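PDB 7BZV: 2-aminomuconic 6-semialdehyde dehydrogenase from Pseudomonas sp., which probably oxidises 2-aminomuconic 6-semialdehyde with NAD+ in the meta-cleavage breakdown of 2-aminophenol, working as a tetramer. Local coordinates for residues 274-279 / 308-313; 91-96 / 280-285; 313-316 / 322-325; 290-295 / 384-389. All coordinates share one frame; numbering follows the deposited sequence.

Contact 1 of 4, residues 274-279 / 308-313; sequences GMMRAL and AERIKA
Met-276 does nearly all the touching from its helix, lying against Arg-310 and Ile-311 of helix 297-312. Van der Waals contacts come first. Its SD rests 3.7 Å from CB of Arg-310, while the methyl CE, one bond further on, meets CG1 of Ile-311 at 3.7 Å. CE also stands 4.1 Å from the terminal CD1 of that isoleucine, and the two side chains cross at about a right angle. The thioether reaches both partners because its chain bends twice, at chi2 (-84°) and again at chi3 (95°), which sets the sulfur and methyl along the surface of helix 297-312. Leu-307, one turn earlier on that helix, touches Met-276 as well, and Pro-373 packs on Ile-311.

The second kind of contact involves a charged group. Arg-310 folds back toward helix 268-280, and CG of Met-276 lies over one face of its guanidinium, 4.0 Å from NH2. The charge itself is answered by Asp-273, which forms a salt bridge to NH1 from the residue before Gly-274 on helix 268-280, so the guanidinium ties the two helices together while the methionine shields one side of it. With an alanine here, CG1 of Ile-311 would probably face a gap and that guanidinium face would lose its apolar cover.

These neighbouring helices belong to the alpha/beta catalytic domain of the aldehyde dehydrogenase fold, joined in sequence through strand 290-296. With no hydrogen bond between the two segments themselves, their contact rests on dispersion and on the fit of a flexible thioether, the polar clasp being provided by Arg-310 and Asp-273.

Contact 2 of 4, residues 91-96 / 280-285; sequences TGKPLS and FLNSGQ
The ammonium of Lys-93 is gripped by three groups: NZ donates to OD1 of Asn-282 at 2.9 Å, bonds to the backbone O of Asn-154 and makes a salt bridge with Asp-102. The bond to Asn-282 arrives from above the amide, 47° out of the carbonyl plane. The same oxygen stands 3.6 Å from CG of the lysine, whose chain runs extended past the amide and turns only at its last torsion (chi4 -63°) to bring NZ over OD1. Buried as it is, the positive charge probably depends on Asp-102 for compensation. Replacing this lysine by a leucine is likely to leave the Asp-102 carboxylate without its buried counter-charge and Asn-282 OD1 without its lysine donor.

Asn-282 has other holds: ND2 binds O of Asn-154 and, within its own loop, weakly O of Gln-285, while the backbone O of Asn-282 takes Gln-285 N and NE2 from opposite faces, each at 3.0 Å. Asn-154, whose ND2 bonds to Gln-285 O, follows a Pro-Trp pair, as does the oxyanion-hole asparagine of related aldehyde dehydrogenases, consistent with a place next to the active site.

At Thr-91, OG1 accepts from the backbone N of Lys-93 at 3.0 Å in an ST turn. Lys-93 sits in the short link from helix 80-91 to helix 95-119, with Pro-156 of helix 156-169 against it, facing the loop that leaves helix 268-280 for strand 290-296.

Contact 3 of 4, residues 313-316 / 322-325; sequences ALKV and TDTQ
Lys-315 stretches along the backbone of Asp-323 and ends at its carboxylate. CG leaves trans to the backbone N (chi1 -180°), and the chain stays extended until its last torsion, where it swings NZ to 2.9 Å from Asp-323 OD1. On the way CD passes 3.6 Å from the carbonyl O of Asp-323. The aspartate does its share by holding CG between its own N and carbonyl carbon (chi1 55°), which keeps the carboxylate close to the ammonium. NZ comes in 42° out of the carboxylate plane, completing a salt bridge, and Glu-321 gives the same ammonium a second one.

The backbones meet beside it: Gln-325 N donates to Lys-315 O at 2.8 Å, fairly straight and in the carbonyl plane. With a further backbone bond between Lys-315 and Met-326, this pins together the two arms of an irregular surface loop that joins helix 297-312 to helix 332-348 of the aldehyde dehydrogenase fold.

Thr-324 places its methyl CG2 3.6 Å from Lys-315 O, leaving OG1 to bond to O of Trp-318 inside the loop. On the far side of the Lys-315 backbone, Leu-314 crosses Gln-325 at about a right angle, its CD1 3.6 Å from CB; the glutamine then bends at chi2, and its side chain touches Ser-96.

Contact 4 of 4, residues 290-295 / 384-389; sequences SERVYV and RVVREE
Arg-292 lays its aliphatic stem against the carbonyl of Val-386: CG is 3.3 Å and CD 3.6 Å from that O, which is buried here and has no hydrogen-bonding partner in the model. Bends at chi2 and chi3 then carry the guanidinium away from Val-386, to Tyr-294 on the same strand. NH2 donates to Tyr-294 OH at 2.8 Å, with the hydroxyl 27° out of the guanidinium plane, and NE adds a weak bond to the same oxygen. Lys-257 O and Ala-410 O take up NH1 and NH2, so the group is held from several directions.

Glu-291 points across to the other segment with its chain extended, its OE1 3.8 Å from the backbone C of Glu-389. The carboxylate is claimed by the chain that follows, through the N atoms of Ile-390 and Phe-391, and by a salt bridge to Lys-257. Strand 290-296 lies in the mixed sheet of the catalytic domain, beside strands 258-262 and 394-400. Glu-389 opens a Glu-Ile-Phe-Gly-Pro sequence whose glutamate, in related aldehyde dehydrogenases, binds the nicotinamide ribose of the cofactor; in this model its OE2 accepts from Gly-256 N.

One water bridges the backbones, donating to Glu-291 O at 3.0 Å and Val-385 O at 2.8 Å, while a side-on salt bridge from Arg-384 to Glu-388 clasps helix 384-387 along its length.

Overall arrangement
Helix 268-280, strand 290-296 and helix 297-312 follow one another in the catalytic domain, supplying contact 1 and half of contact 4 (centres about 16 Å apart), joined by a probable Ala-278 O to Ser-290 N hydrogen bond. Segment 384-389 comes far later, with contact 3 nested inside that loop. The second segment of contact 2 begins at the end of helix 268-280, where Phe-280 packs on Ile-311; its first probably belongs to the cofactor-binding domain, making contact 2 an interdomain joint. Surface-loop contact 3 meets it through Ser-96 and Thr-324, centres about 10 Å apart. Contacts 3 and 4 have centres about 24 Å and nearest atoms about 12 Å apart. Contacts 2 and 4 probably lie near the active site.

Contact 1 of 4, residues 274-279 / 308-313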
loop_
_atom_site.group_PDB
_atom_site.type_symbol
_atom_site.label_atom_id
_atom_site.label_comp_id
_atom_site.label_asym_id
_atom_site.label_seq_id
_atom_site.Cartn_x
_atom_site.Cartn_y
_atom_site.Cartn_z
ATOM N N GLY B 274 27.225 20.184 7.781
ATOM C CA GLY B 274 26.624 19.427 6.693
ATOM C C GLY B 274 27.184 19.787 5.332
ATOM O O GLY B 274 27.434 18.908 4.510
ATOM N N MET B 275 27.408 21.070 5.089
ATOM C CA MET B 275 27.947 21.506 3.805
ATOM C C MET B 275 29.398 21.085 3.614
ATOM O O MET B 275 29.796 20.774 2.484
ATOM C CB MET B 275 27.798 23.012 3.668
ATOM C CG MET B 275 26.336 23.463 3.375
ATOM S SD MET B 275 25.624 22.649 1.940
ATOM C CE MET B 275 26.780 23.090 0.651
ATOM N N MET B 276 30.205 21.031 4.689
ATOM C CA MET B 276 31.552 20.494 4.514
ATOM C C MET B 276 31.509 19.074 3.992
ATOM O O MET B 276 32.367 18.701 3.173
ATOM C CB MET B 276 32.387 20.558 5.793
ATOM C CG MET B 276 32.635 21.951 6.083
ATOM S SD MET B 276 34.079 22.614 5.161
ATOM C CE MET B 276 33.457 23.368 3.692
ATOM N N ARG B 277 30.507 18.287 4.396
ATOM C CA ARG B 277 30.394 16.942 3.838
ATOM C C ARG B 277 29.863 16.977 2.402
ATOM O O ARG B 277 30.409 16.314 1.507
ATOM C CB ARG B 277 29.505 16.090 4.752
ATOM C CG ARG B 277 30.176 15.786 6.106
ATOM C CD ARG B 277 29.242 15.189 7.155
ATOM N NE ARG B 277 28.476 14.050 6.665
ATOM C CZ ARG B 277 28.935 12.811 6.628
ATOM N NH1 ARG B 277 30.161 12.563 7.075
ATOM N NH2 ARG B 277 28.152 11.829 6.174
ATOM N N ALA B 278 28.791 17.736 2.170
ATOM C CA ALA B 278 28.185 17.826 0.840
ATOM C C ALA B 278 29.186 18.290 -0.201
ATOM O O ALA B 278 29.035 17.977 -1.389
ATOM C CB ALA B 278 26.995 18.796 0.840
ATOM N N LEU B 279 30.177 19.074 0.212
ATOM C CA LEU B 279 31.196 19.556 -0.706
ATOM C C LEU B 279 32.386 18.603 -0.833
ATOM O O LEU B 279 32.877 18.406 -1.944
ATOM C CB LEU B 279 31.725 20.945 -0.282
ATOM C CG LEU B 279 30.709 22.097 -0.265
ATOM C CD1 LEU B 279 31.272 23.352 0.384
ATOM C CD2 LEU B 279 30.194 22.413 -1.653
ATOM N N ALA B 308 35.832 29.167 4.501
ATOM C CA ALA B 308 37.267 29.165 4.218
ATOM C C ALA B 308 38.086 28.707 5.427
ATOM O O ALA B 308 39.079 27.983 5.273
ATOM C CB ALA B 308 37.715 30.554 3.762
ATOM N N GLU B 309 37.715 29.133 6.637
ATOM C CA GLU B 309 38.424 28.629 7.814
ATOM C C GLU B 309 38.181 27.134 8.007
ATOM O O GLU B 309 39.121 26.377 8.278
ATOM C CB GLU B 309 38.001 29.399 9.049
ATOM C CG GLU B 309 38.320 30.869 9.041
ATOM C CD GLU B 309 39.790 31.202 8.749
ATOM O OE1 GLU B 309 40.696 30.442 9.104
ATOM O OE2 GLU B 309 40.033 32.253 8.156
ATOM N N ARG B 310 36.937 26.678 7.836
ATOM C CA ARG B 310 36.669 25.253 8.028
ATOM C C ARG B 310 37.489 24.408 7.057
ATOM O O ARG B 310 37.972 23.328 7.409
ATOM C CB ARG B 310 35.178 24.951 7.859
ATOM C CG ARG B 310 34.295 25.380 9.023
ATOM C CD ARG B 310 34.522 24.519 10.279
ATOM N NE ARG B 310 34.206 23.110 10.045
ATOM C CZ ARG B 310 33.035 22.533 10.328
ATOM N NH1 ARG B 310 32.041 23.224 10.878
ATOM N NH2 ARG B 310 32.861 21.247 10.062
ATOM N N ILE B 311 37.646 24.883 5.826
ATOM C CA ILE B 311 38.451 24.167 4.852
ATOM C C ILE B 311 39.902 24.105 5.323
ATOM O O ILE B 311 40.558 23.057 5.234
ATOM C CB ILE B 311 38.299 24.832 3.473
ATOM C CG1 ILE B 311 36.861 24.568 2.935
ATOM C CG2 ILE B 311 39.367 24.314 2.502
ATOM C CD1 ILE B 311 36.450 25.448 1.767
ATOM N N LYS B 312 40.410 25.206 5.881
ATOM C CA LYS B 312 41.775 25.193 6.394
ATOM C C LYS B 312 41.945 24.092 7.425
ATOM O O LYS B 312 43.001 23.459 7.503
ATOM C CB LYS B 312 42.158 26.555 7.008
ATOM C CG LYS B 312 42.678 27.609 6.051
ATOM C CD LYS B 312 43.027 28.938 6.782
ATOM C CE LYS B 312 42.675 30.190 5.955
ATOM N NZ LYS B 312 42.540 31.431 6.803
ATOM N N ALA B 313 40.925 23.853 8.238
ATOM C CA ALA B 313 41.028 22.811 9.252
ATOM C C ALA B 313 40.763 21.406 8.718
ATOM O O ALA B 313 40.896 20.438 9.481
ATOM C CB ALA B 313 40.061 23.112 10.414
#

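Contact 2 of 4, residues 91-96 / 280-285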
loop_
_atom_site.group_PDB
_atom_site.type_symbol
_atom_site.label_atom_id
_atom_site.label_comp_id
_atom_site.label_asym_id
_atom_site.label_seq_id
_atom_site.Cartn_x
_atom_site.Cartn_y
_atom_site.Cartn_z
ATOM N N THR B 91 40.984 3.065 -3.549
ATOM C CA THR B 91 40.426 4.390 -3.732
ATOM C C THR B 91 41.168 5.504 -3.023
ATOM O O THR B 91 40.932 6.664 -3.367
ATOM C CB THR B 91 38.983 4.446 -3.209
ATOM O OG1 THR B 91 39.002 4.188 -1.793
ATOM C CG2 THR B 91 38.080 3.405 -3.940
ATOM N N GLY B 92 41.964 5.210 -1.985
ATOM C CA GLY B 92 42.472 6.279 -1.134
ATOM C C GLY B 92 41.464 6.881 -0.173
ATOM O O GLY B 92 41.738 7.927 0.446
ATOM N N LYS B 93 40.316 6.246 -0.014
ATOM C CA LYS B 93 39.303 6.739 0.902
ATOM C C LYS B 93 39.880 6.861 2.303
ATOM O O LYS B 93 40.490 5.902 2.796
ATOM C CB LYS B 93 38.119 5.774 0.980
ATOM C CG LYS B 93 37.096 5.898 -0.115
ATOM C CD LYS B 93 36.232 4.663 -0.173
ATOM C CE LYS B 93 35.281 4.718 -1.396
ATOM N NZ LYS B 93 34.350 5.890 -1.258
ATOM N N PRO B 94 39.619 7.954 3.013
ATOM C CA PRO B 94 39.956 7.987 4.440
ATOM C C PRO B 94 39.179 6.936 5.216
ATOM O O PRO B 94 38.026 6.597 4.893
ATOM C CB PRO B 94 39.556 9.398 4.881
ATOM C CG PRO B 94 39.396 10.203 3.601
ATOM C CD PRO B 94 39.015 9.211 2.531
ATOM N N LEU B 95 39.830 6.426 6.260
ATOM C CA LEU B 95 39.182 5.493 7.173
ATOM C C LEU B 95 37.863 6.056 7.672
ATOM O O LEU B 95 36.866 5.327 7.771
ATOM C CB LEU B 95 40.111 5.178 8.344
ATOM C CG LEU B 95 39.569 4.275 9.453
ATOM C CD1 LEU B 95 39.357 2.862 8.894
ATOM C CD2 LEU B 95 40.522 4.246 10.661
ATOM N N SER B 96 37.831 7.364 7.958
ATOM C CA SER B 96 36.620 8.011 8.449
ATOM C C SER B 96 35.457 7.873 7.469
ATOM O O SER B 96 34.296 7.927 7.871
ATOM C CB SER B 96 36.886 9.492 8.686
ATOM O OG SER B 96 37.352 10.087 7.486
ATOM N N PHE B 280 32.884 18.009 0.269
ATOM C CA PHE B 280 34.226 17.424 0.264
ATOM C C PHE B 280 34.267 15.975 0.733
ATOM O O PHE B 280 35.323 15.343 0.660
ATOM C CB PHE B 280 35.188 18.296 1.121
ATOM C CG PHE B 280 35.207 19.744 0.720
ATOM C CD1 PHE B 280 35.468 20.095 -0.590
ATOM C CD2 PHE B 280 34.940 20.753 1.648
ATOM C CE1 PHE B 280 35.459 21.423 -0.984
ATOM C CE2 PHE B 280 34.913 22.083 1.256
ATOM C CZ PHE B 280 35.187 22.418 -0.060
ATOM N N LEU B 281 33.150 15.407 1.172
ATOM C CA LEU B 281 33.161 13.985 1.486
ATOM C C LEU B 281 33.610 13.179 0.266
ATOM O O LEU B 281 33.215 13.468 -0.865
ATOM C CB LEU B 281 31.766 13.530 1.940
ATOM C CG LEU B 281 31.720 12.086 2.408
ATOM C CD1 LEU B 281 32.516 11.937 3.713
ATOM C CD2 LEU B 281 30.266 11.582 2.627
ATOM N N ASN B 282 34.468 12.179 0.485
ATOM C CA ASN B 282 34.973 11.364 -0.631
ATOM C C ASN B 282 35.687 12.249 -1.657
ATOM O O ASN B 282 35.690 11.967 -2.867
ATOM C CB ASN B 282 33.820 10.568 -1.278
ATOM C CG ASN B 282 34.280 9.281 -1.956
ATOM O OD1 ASN B 282 35.175 8.611 -1.466
ATOM N ND2 ASN B 282 33.605 8.894 -3.029
ATOM N N SER B 283 36.289 13.330 -1.172
ATOM C CA SER B 283 36.965 14.314 -2.026
ATOM C C SER B 283 36.039 14.835 -3.111
ATOM O O SER B 283 36.461 15.113 -4.235
ATOM C CB SER B 283 38.247 13.731 -2.618
ATOM O OG SER B 283 39.097 13.342 -1.546
ATOM N N GLY B 284 34.762 14.979 -2.764
ATOM C CA GLY B 284 33.831 15.534 -3.717
ATOM C C GLY B 284 33.398 14.588 -4.821
ATOM O O GLY B 284 32.739 15.029 -5.776
ATOM N N GLN B 285 33.729 13.297 -4.705
ATOM C CA GLN B 285 33.446 12.287 -5.712
ATOM C C GLN B 285 32.201 11.476 -5.357
ATOM O O GLN B 285 32.141 10.289 -5.611
ATOM C CB GLN B 285 34.637 11.344 -5.874
ATOM C CG GLN B 285 35.970 12.021 -6.340
ATOM C CD GLN B 285 37.191 11.120 -6.151
ATOM O OE1 GLN B 285 37.987 10.899 -7.074
ATOM N NE2 GLN B 285 37.350 10.610 -4.952
#

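Contact 3 of 4, residues 313-316 / 322-325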
loop_
_atom_site.group_PDB
_atom_site.type_symbol
_atom_site.label_atom_id
_atom_site.label_comp_id
_atom_site.label_asym_id
_atom_site.label_seq_id
_atom_site.Cartn_x
_atom_site.Cartn_y
_atom_site.Cartn_z
ATOM N N ALA B 313 40.925 23.853 8.238
ATOM C CA ALA B 313 41.028 22.811 9.252
ATOM C C ALA B 313 40.763 21.406 8.718
ATOM O O ALA B 313 40.896 20.438 9.481
ATOM C CB ALA B 313 40.061 23.112 10.414
ATOM N N LEU B 314 40.373 21.258 7.457
ATOM C CA LEU B 314 40.039 19.934 6.939
ATOM C C LEU B 314 41.316 19.128 6.761
ATOM O O LEU B 314 42.250 19.565 6.088
ATOM C CB LEU B 314 39.275 20.071 5.618
ATOM C CG LEU B 314 38.633 18.785 5.102
ATOM C CD1 LEU B 314 37.430 18.409 5.965
ATOM C CD2 LEU B 314 38.191 18.875 3.636
ATOM N N LYS B 315 41.389 17.973 7.404
ATOM C CA LYS B 315 42.634 17.218 7.410
ATOM C C LYS B 315 42.736 16.418 6.113
ATOM O O LYS B 315 42.028 15.420 5.922
ATOM C CB LYS B 315 42.722 16.313 8.636
ATOM C CG LYS B 315 44.013 15.493 8.697
ATOM C CD LYS B 315 44.248 14.895 10.072
ATOM C CE LYS B 315 45.718 14.538 10.273
ATOM N NZ LYS B 315 45.877 13.159 10.797
ATOM N N VAL B 316 43.622 16.867 5.229
ATOM C CA VAL B 316 43.961 16.189 3.979
ATOM C C VAL B 316 45.299 15.487 4.206
ATOM O O VAL B 316 46.363 16.112 4.156
ATOM C CB VAL B 316 44.049 17.184 2.815
ATOM C CG1 VAL B 316 44.258 16.449 1.485
ATOM C CG2 VAL B 316 42.819 18.050 2.799
ATOM N N THR B 322 43.029 8.039 11.738
ATOM C CA THR B 322 41.619 8.022 12.080
ATOM C C THR B 322 40.974 9.387 11.943
ATOM O O THR B 322 39.748 9.461 11.851
ATOM C CB THR B 322 41.385 7.522 13.513
ATOM O OG1 THR B 322 42.071 8.387 14.427
ATOM C CG2 THR B 322 41.840 6.084 13.695
ATOM N N ASP B 323 41.741 10.478 11.960
ATOM C CA ASP B 323 41.094 11.777 11.835
ATOM C C ASP B 323 41.325 12.443 10.482
ATOM O O ASP B 323 40.868 13.571 10.277
ATOM C CB ASP B 323 41.522 12.695 12.974
ATOM C CG ASP B 323 42.999 12.843 13.069
ATOM O OD1 ASP B 323 43.719 12.055 12.427
ATOM O OD2 ASP B 323 43.435 13.741 13.809
ATOM N N THR B 324 41.978 11.772 9.539
ATOM C CA THR B 324 41.978 12.278 8.174
ATOM C C THR B 324 40.548 12.387 7.651
ATOM O O THR B 324 39.721 11.502 7.866
ATOM C CB THR B 324 42.797 11.376 7.265
ATOM O OG1 THR B 324 44.166 11.437 7.680
ATOM C CG2 THR B 324 42.668 11.844 5.833
ATOM N N GLN B 325 40.255 13.498 6.986
ATOM C CA GLN B 325 38.921 13.763 6.473
ATOM C C GLN B 325 38.871 13.770 4.949
ATOM O O GLN B 325 37.786 13.619 4.373
ATOM C CB GLN B 325 38.411 15.095 7.033
ATOM C CG GLN B 325 37.738 14.955 8.403
ATOM C CD GLN B 325 36.536 13.961 8.392
ATOM O OE1 GLN B 325 36.342 13.217 9.347
ATOM N NE2 GLN B 325 35.757 13.941 7.296
#

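Contact 4 of 4, residues 290-295 / 384-389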
loop_
_atom_site.group_PDB
_atom_site.type_symbol
_atom_site.label_atom_id
_atom_site.label_comp_id
_atom_site.label_asym_id
_atom_site.label_seq_id
_atom_site.Cartn_x
_atom_site.Cartn_y
_atom_site.Cartn_z
ATOM N N SER B 290 27.317 18.618 -3.669
ATOM C CA SER B 290 27.010 19.936 -4.197
ATOM C C SER B 290 28.213 20.530 -4.921
ATOM O O SER B 290 29.322 20.529 -4.384
ATOM C CB SER B 290 26.673 20.895 -3.049
ATOM O OG SER B 290 25.804 20.303 -2.164
ATOM N N GLU B 291 27.986 21.092 -6.115
ATOM C CA GLU B 291 28.981 21.921 -6.795
ATOM C C GLU B 291 28.489 23.321 -7.126
ATOM O O GLU B 291 29.286 24.138 -7.596
ATOM C CB GLU B 291 29.474 21.234 -8.088
ATOM C CG GLU B 291 30.409 20.049 -7.763
ATOM C CD GLU B 291 30.979 19.296 -8.961
ATOM O OE1 GLU B 291 30.771 19.692 -10.133
ATOM O OE2 GLU B 291 31.639 18.262 -8.708
ATOM N N ARG B 292 27.208 23.621 -6.892
ATOM C CA ARG B 292 26.647 24.958 -7.032
ATOM C C ARG B 292 26.042 25.275 -5.679
ATOM O O ARG B 292 25.203 24.514 -5.192
ATOM C CB ARG B 292 25.588 25.027 -8.148
ATOM C CG ARG B 292 26.079 24.591 -9.553
ATOM C CD ARG B 292 24.983 23.738 -10.292
ATOM N NE ARG B 292 23.838 24.579 -10.437
ATOM C CZ ARG B 292 22.552 24.237 -10.417
ATOM N NH1 ARG B 292 22.100 22.983 -10.317
ATOM N NH2 ARG B 292 21.699 25.228 -10.522
ATOM N N VAL B 293 26.502 26.342 -5.051
ATOM C CA VAL B 293 26.034 26.733 -3.728
ATOM C C VAL B 293 25.454 28.137 -3.784
ATOM O O VAL B 293 26.181 29.097 -4.061
ATOM C CB VAL B 293 27.159 26.672 -2.686
ATOM C CG1 VAL B 293 26.621 27.110 -1.355
ATOM C CG2 VAL B 293 27.719 25.281 -2.573
ATOM N N TYR B 294 24.165 28.264 -3.443
ATOM C CA TYR B 294 23.441 29.534 -3.406
ATOM C C TYR B 294 23.248 29.930 -1.943
ATOM O O TYR B 294 22.650 29.165 -1.168
ATOM C CB TYR B 294 22.091 29.396 -4.148
ATOM C CG TYR B 294 22.274 28.901 -5.571
ATOM C CD1 TYR B 294 22.538 29.788 -6.613
ATOM C CD2 TYR B 294 22.202 27.552 -5.871
ATOM C CE1 TYR B 294 22.747 29.335 -7.924
ATOM C CE2 TYR B 294 22.386 27.095 -7.152
ATOM C CZ TYR B 294 22.682 27.988 -8.178
ATOM O OH TYR B 294 22.874 27.497 -9.445
ATOM N N VAL B 295 23.767 31.100 -1.551
ATOM C CA VAL B 295 23.681 31.562 -0.167
ATOM C C VAL B 295 22.917 32.875 -0.139
ATOM O O VAL B 295 23.262 33.806 -0.873
ATOM C CB VAL B 295 25.080 31.737 0.462
ATOM C CG1 VAL B 295 24.971 32.103 1.944
ATOM C CG2 VAL B 295 25.900 30.466 0.209
ATOM N N ARG B 384 31.203 27.823 -17.634
ATOM C CA ARG B 384 31.267 26.380 -17.851
ATOM C C ARG B 384 31.501 25.622 -16.552
ATOM O O ARG B 384 30.880 24.573 -16.311
ATOM C CB ARG B 384 32.382 26.046 -18.831
ATOM C CG ARG B 384 32.153 26.496 -20.255
ATOM C CD ARG B 384 33.262 25.943 -21.168
ATOM N NE ARG B 384 33.322 24.486 -21.072
ATOM C CZ ARG B 384 34.412 23.750 -21.265
ATOM N NH1 ARG B 384 35.565 24.325 -21.593
ATOM N NH2 ARG B 384 34.337 22.429 -21.138
ATOM N N VAL B 385 32.423 26.108 -15.719
ATOM C CA VAL B 385 32.715 25.446 -14.454
ATOM C C VAL B 385 31.558 25.527 -13.470
ATOM O O VAL B 385 31.564 24.815 -12.464
ATOM C CB VAL B 385 33.979 26.022 -13.768
ATOM C CG1 VAL B 385 35.212 25.699 -14.581
ATOM C CG2 VAL B 385 33.876 27.518 -13.560
ATOM N N VAL B 386 30.584 26.398 -13.713
ATOM C CA VAL B 386 29.403 26.456 -12.861
ATOM C C VAL B 386 28.348 25.470 -13.326
ATOM O O VAL B 386 27.530 25.018 -12.504
ATOM C CB VAL B 386 28.822 27.880 -12.826
ATOM C CG1 VAL B 386 27.636 27.970 -11.878
ATOM C CG2 VAL B 386 29.910 28.873 -12.408
ATOM N N ARG B 387 28.368 25.083 -14.605
ATOM C CA ARG B 387 27.329 24.217 -15.136
ATOM C C ARG B 387 27.766 22.779 -15.346
ATOM O O ARG B 387 26.937 21.880 -15.210
ATOM C CB ARG B 387 26.814 24.780 -16.462
ATOM C CG ARG B 387 26.315 26.213 -16.357
ATOM C CD ARG B 387 25.540 26.637 -17.614
ATOM N NE ARG B 387 24.273 25.926 -17.789
ATOM C CZ ARG B 387 23.116 26.298 -17.246
ATOM N NH1 ARG B 387 23.065 27.359 -16.461
ATOM N NH2 ARG B 387 22.010 25.599 -17.475
ATOM N N GLU B 388 29.040 22.542 -15.642
ATOM C CA GLU B 388 29.546 21.229 -16.028
ATOM C C GLU B 388 30.020 20.452 -14.812
ATOM O O GLU B 388 30.696 21.003 -13.939
ATOM C CB GLU B 388 30.691 21.382 -17.037
ATOM C CG GLU B 388 30.258 22.150 -18.261
ATOM C CD GLU B 388 31.319 22.252 -19.342
ATOM O OE1 GLU B 388 32.341 21.530 -19.292
ATOM O OE2 GLU B 388 31.108 23.072 -20.252
ATOM N N GLU B 389 29.638 19.169 -14.754
ATOM C CA GLU B 389 29.966 18.319 -13.622
ATOM C C GLU B 389 31.471 18.174 -13.536
ATOM O O GLU B 389 32.100 17.740 -14.502
ATOM C CB GLU B 389 29.320 16.922 -13.744
ATOM C CG GLU B 389 29.498 16.068 -12.429
ATOM C CD GLU B 389 28.914 14.632 -12.477
ATOM O OE1 GLU B 389 29.328 13.835 -13.339
ATOM O OE2 GLU B 389 28.052 14.291 -11.627
HETATM O O HOH W 1 31.419 24.097 -9.721
#